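Local coordinates for putative glucoamylase (Bacteroides uniformis, PDB 4GL3), which is a putative glucoamylase that probably hydrolyses glycosidic bonds in a carbohydrate substrate, at residues Leu351-Asp363 with Leu367-Gln381. Sequence-based numbering, arbitrary orientation.
Sequences LGDRLWGEYGFKD and LTENWFAPSYLAIDQ
Y376 sets its ring against the type I turn G357–G360, where Y359 meets it twice. Y359 CB sits over the centre of the Y376 ring, 3.6 Å from its centroid, and the Y359 ring, its plane at 89°, turns an edge to the same face in a T-shaped pair. The Y376 hydroxyl reaches the turn backbone through two weak, long hydrogen bonds, from Y359 N and to G360 O. Q381, bent at chi2 (-51°), brings NE2 weakly to two carbonyls, 2.8 Å from Y359 O and 3.2 Å from F361 O. Beyond the hairpin, D363 N donates to S375 O (2.9 Å), and S375 OG and D363 OD2 are both tied to D307. K362 runs extended past the Y376 hydroxyl to donate from NZ to R354 O, and a water links NZ to A373 O. In a separate patch R354 crosses F372, CB 3.8 Å from the ring centroid, and its guanidinium, tilted 43° to the ring, bonds weakly to N370 OD1 and O. Ring packing on Y376 and weak bonds from its hydroxyl and Q381 thus join the turn to 376-381; over Y376 and F372 alike, a CB rather than a charge is centred.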
# COMPACT_ATOMS: atom_id res chain seq x y z
N LEU A 351 6.92 19.49 14.90
CA LEU A 351 8.10 18.64 14.70
C LEU A 351 8.86 18.90 13.40
O LEU A 351 9.86 18.27 13.18
CB LEU A 351 7.75 17.14 14.76
CG LEU A 351 7.07 16.65 16.04
CD1 LEU A 351 6.81 15.14 15.93
CD2 LEU A 351 7.89 17.04 17.28
N GLY A 352 8.42 19.85 12.59
CA GLY A 352 8.93 19.94 11.20
C GLY A 352 10.42 20.21 11.05
O GLY A 352 11.06 19.73 10.11
N ASP A 353 10.99 20.95 11.97
CA ASP A 353 12.44 21.25 11.91
C ASP A 353 13.27 19.95 11.98
O ASP A 353 14.35 19.89 11.42
CB ASP A 353 12.85 22.27 12.97
CG ASP A 353 12.53 21.81 14.41
OD1 ASP A 353 11.48 21.17 14.69
OD2 ASP A 353 13.35 22.12 15.29
N ARG A 354 12.74 18.90 12.61
CA ARG A 354 13.49 17.64 12.68
C ARG A 354 12.87 16.51 11.89
O ARG A 354 13.56 15.55 11.53
CB ARG A 354 13.70 17.25 14.15
CG ARG A 354 14.63 18.22 14.86
CD ARG A 354 15.06 17.73 16.23
NE ARG A 354 15.84 16.51 16.16
CZ ARG A 354 16.29 15.89 17.24
NH1 ARG A 354 16.02 16.40 18.43
NH2 ARG A 354 16.99 14.77 17.13
N LEU A 355 11.59 16.62 11.55
CA LEU A 355 10.88 15.53 10.83
C LEU A 355 10.62 15.80 9.34
O LEU A 355 10.40 14.88 8.56
CB LEU A 355 9.53 15.30 11.52
CG LEU A 355 8.63 14.13 11.14
CD1 LEU A 355 9.38 12.81 11.30
CD2 LEU A 355 7.38 14.16 12.03
N TRP A 356 10.59 17.06 8.93
CA TRP A 356 10.21 17.41 7.55
C TRP A 356 11.48 17.61 6.76
O TRP A 356 12.36 18.30 7.23
CB TRP A 356 9.41 18.72 7.55
CG TRP A 356 9.03 19.26 6.19
CD1 TRP A 356 9.63 20.28 5.53
CD2 TRP A 356 7.95 18.80 5.36
NE1 TRP A 356 9.00 20.49 4.31
CE2 TRP A 356 7.96 19.59 4.20
CE3 TRP A 356 6.97 17.82 5.51
CZ2 TRP A 356 7.03 19.43 3.18
CZ3 TRP A 356 6.05 17.65 4.50
CH2 TRP A 356 6.07 18.46 3.35
N GLY A 357 11.59 17.08 5.56
CA GLY A 357 12.80 17.32 4.76
C GLY A 357 12.49 17.15 3.29
O GLY A 357 11.34 17.33 2.86
N GLU A 358 13.51 16.77 2.53
CA GLU A 358 13.46 16.78 1.09
C GLU A 358 12.28 16.01 0.47
O GLU A 358 11.71 16.47 -0.51
CB GLU A 358 14.77 16.23 0.54
CG GLU A 358 14.82 16.10 -0.97
CD GLU A 358 14.95 17.41 -1.72
OE1 GLU A 358 15.19 18.49 -1.11
OE2 GLU A 358 14.85 17.33 -2.98
N TYR A 359 11.92 14.86 1.03
CA TYR A 359 10.90 13.98 0.43
C TYR A 359 9.65 13.90 1.31
O TYR A 359 8.92 12.91 1.29
CB TYR A 359 11.46 12.57 0.17
CG TYR A 359 12.63 12.56 -0.79
CD1 TYR A 359 12.47 12.98 -2.09
CD2 TYR A 359 13.91 12.17 -0.38
CE1 TYR A 359 13.53 13.01 -2.98
CE2 TYR A 359 14.97 12.19 -1.27
CZ TYR A 359 14.76 12.61 -2.57
OH TYR A 359 15.78 12.67 -3.48
N GLY A 360 9.42 14.94 2.10
CA GLY A 360 8.29 14.98 3.00
C GLY A 360 8.66 14.71 4.45
O GLY A 360 9.74 15.10 4.93
N PHE A 361 7.74 14.05 5.14
CA PHE A 361 7.95 13.56 6.48
C PHE A 361 8.88 12.36 6.41
O PHE A 361 8.65 11.40 5.66
CB PHE A 361 6.65 13.14 7.18
CG PHE A 361 5.68 14.26 7.38
CD1 PHE A 361 5.95 15.29 8.26
CD2 PHE A 361 4.50 14.30 6.66
CE1 PHE A 361 5.07 16.34 8.43
CE2 PHE A 361 3.59 15.35 6.82
CZ PHE A 361 3.87 16.36 7.72
N LYS A 362 9.89 12.40 7.28
CA LYS A 362 10.78 11.28 7.42
C LYS A 362 10.02 10.11 8.08
O LYS A 362 8.87 10.24 8.56
CB LYS A 362 12.01 11.71 8.23
CG LYS A 362 12.94 12.64 7.48
CD LYS A 362 13.74 13.46 8.50
CE LYS A 362 14.52 14.58 7.88
NZ LYS A 362 15.31 15.19 8.96
N ASP A 363 10.64 8.94 8.04
CA ASP A 363 9.89 7.71 8.22
C ASP A 363 9.22 7.51 9.56
O ASP A 363 8.14 6.91 9.62
CB ASP A 363 10.79 6.52 7.99
CG ASP A 363 10.00 5.25 7.74
OD1 ASP A 363 9.08 5.27 6.86
OD2 ASP A 363 10.33 4.23 8.37
N LEU A 367 10.18 10.36 20.38
CA LEU A 367 10.45 11.53 21.22
C LEU A 367 11.09 11.14 22.57
O LEU A 367 11.85 11.93 23.13
CB LEU A 367 9.18 12.36 21.44
CG LEU A 367 8.60 13.04 20.21
CD1 LEU A 367 7.44 13.95 20.61
CD2 LEU A 367 9.67 13.83 19.46
N THR A 368 10.81 9.93 23.07
CA THR A 368 11.41 9.47 24.33
C THR A 368 12.92 9.34 24.17
O THR A 368 13.63 9.71 25.08
CB THR A 368 10.84 8.10 24.84
OG1 THR A 368 9.40 8.13 24.82
CG2 THR A 368 11.33 7.80 26.28
N GLU A 369 13.41 8.78 23.06
CA GLU A 369 14.86 8.64 22.84
C GLU A 369 15.45 9.80 22.03
O GLU A 369 16.61 9.75 21.64
CB GLU A 369 15.20 7.33 22.12
CG GLU A 369 14.56 6.07 22.69
CD GLU A 369 14.97 5.77 24.12
OE1 GLU A 369 16.08 6.15 24.51
OE2 GLU A 369 14.17 5.14 24.84
N ASN A 370 14.64 10.81 21.76
CA ASN A 370 15.01 11.97 20.95
C ASN A 370 15.57 11.59 19.57
O ASN A 370 16.55 12.15 19.13
CB ASN A 370 15.99 12.87 21.74
CG ASN A 370 16.18 14.23 21.10
OD1 ASN A 370 15.29 14.77 20.43
ND2 ASN A 370 17.35 14.80 21.29
N TRP A 371 14.91 10.66 18.90
CA TRP A 371 15.39 10.13 17.64
C TRP A 371 14.41 10.44 16.51
O TRP A 371 13.19 10.29 16.66
CB TRP A 371 15.61 8.62 17.79
CG TRP A 371 15.93 7.91 16.52
CD1 TRP A 371 17.17 7.74 15.98
CD2 TRP A 371 15.00 7.27 15.63
NE1 TRP A 371 17.07 7.04 14.81
CE2 TRP A 371 15.75 6.73 14.57
CE3 TRP A 371 13.61 7.09 15.64
CZ2 TRP A 371 15.17 6.06 13.50
CZ3 TRP A 371 13.03 6.40 14.59
CH2 TRP A 371 13.81 5.88 13.53
N PHE A 372 14.95 10.86 15.38
CA PHE A 372 14.18 11.06 14.16
C PHE A 372 14.89 10.27 13.05
O PHE A 372 16.10 10.39 12.88
CB PHE A 372 14.13 12.56 13.83
CG PHE A 372 13.31 13.35 14.81
CD1 PHE A 372 13.83 13.72 16.02
CD2 PHE A 372 11.98 13.68 14.52
CE1 PHE A 372 13.05 14.41 16.94
CE2 PHE A 372 11.19 14.35 15.43
CZ PHE A 372 11.73 14.71 16.64
N ALA A 373 14.12 9.44 12.35
CA ALA A 373 14.62 8.62 11.27
C ALA A 373 15.39 9.50 10.26
O ALA A 373 14.95 10.60 9.95
CB ALA A 373 13.47 7.94 10.58
N PRO A 374 16.50 8.99 9.73
CA PRO A 374 17.13 9.71 8.66
C PRO A 374 16.54 9.31 7.29
O PRO A 374 16.97 9.82 6.29
CB PRO A 374 18.60 9.24 8.76
CG PRO A 374 18.47 7.80 9.15
CD PRO A 374 17.27 7.77 10.09
N SER A 375 15.55 8.43 7.25
CA SER A 375 15.18 7.77 6.04
C SER A 375 13.78 8.16 5.56
O SER A 375 12.95 8.68 6.31
CB SER A 375 15.16 6.25 6.30
OG SER A 375 14.36 6.03 7.43
N TYR A 376 13.56 7.86 4.30
CA TYR A 376 12.24 7.75 3.68
C TYR A 376 12.14 6.37 3.01
O TYR A 376 13.11 5.90 2.39
CB TYR A 376 12.10 8.79 2.58
CG TYR A 376 12.33 10.19 3.01
CD1 TYR A 376 13.59 10.73 3.01
CD2 TYR A 376 11.26 10.98 3.45
CE1 TYR A 376 13.80 12.05 3.42
CE2 TYR A 376 11.46 12.27 3.87
CZ TYR A 376 12.72 12.80 3.86
OH TYR A 376 12.90 14.11 4.29
N LEU A 377 10.97 5.75 3.11
CA LEU A 377 10.69 4.44 2.51
C LEU A 377 9.55 4.56 1.51
O LEU A 377 8.51 5.17 1.81
CB LEU A 377 10.31 3.44 3.60
CG LEU A 377 11.41 2.72 4.37
CD1 LEU A 377 12.39 3.70 5.01
CD2 LEU A 377 10.78 1.80 5.45
N ALA A 378 9.71 3.93 0.34
CA ALA A 378 8.62 3.89 -0.66
C ALA A 378 7.29 3.47 -0.06
O ALA A 378 6.24 4.04 -0.39
CB ALA A 378 8.94 2.94 -1.82
N ILE A 379 7.30 2.40 0.73
CA ILE A 379 6.02 1.82 1.16
C ILE A 379 5.32 2.66 2.26
O ILE A 379 4.16 2.47 2.50
CB ILE A 379 6.14 0.32 1.61
CG1 ILE A 379 7.08 0.19 2.82
CG2 ILE A 379 6.54 -0.58 0.40
CD1 ILE A 379 7.38 -1.26 3.28
N ASP A 380 6.04 3.57 2.90
CA ASP A 380 5.45 4.53 3.86
C ASP A 380 5.05 5.87 3.17
O ASP A 380 4.01 6.46 3.49
CB ASP A 380 6.45 4.75 5.00
CG ASP A 380 6.67 3.43 5.87
OD1 ASP A 380 5.83 2.52 5.84
OD2 ASP A 380 7.67 3.35 6.63
N GLN A 381 5.83 6.30 2.17
CA GLN A 381 5.56 7.54 1.44
C GLN A 381 4.39 7.43 0.44
O GLN A 381 3.59 8.35 0.29
CB GLN A 381 6.82 8.04 0.71
CG GLN A 381 7.97 8.47 1.63
CD GLN A 381 7.58 9.46 2.74
OE1 GLN A 381 7.03 9.08 3.80
NE2 GLN A 381 7.98 10.67 2.58
O HOH W 1 6.73 9.45 6.28
O HOH W 2 16.40 12.96 10.69
O HOH W 3 9.22 7.10 4.83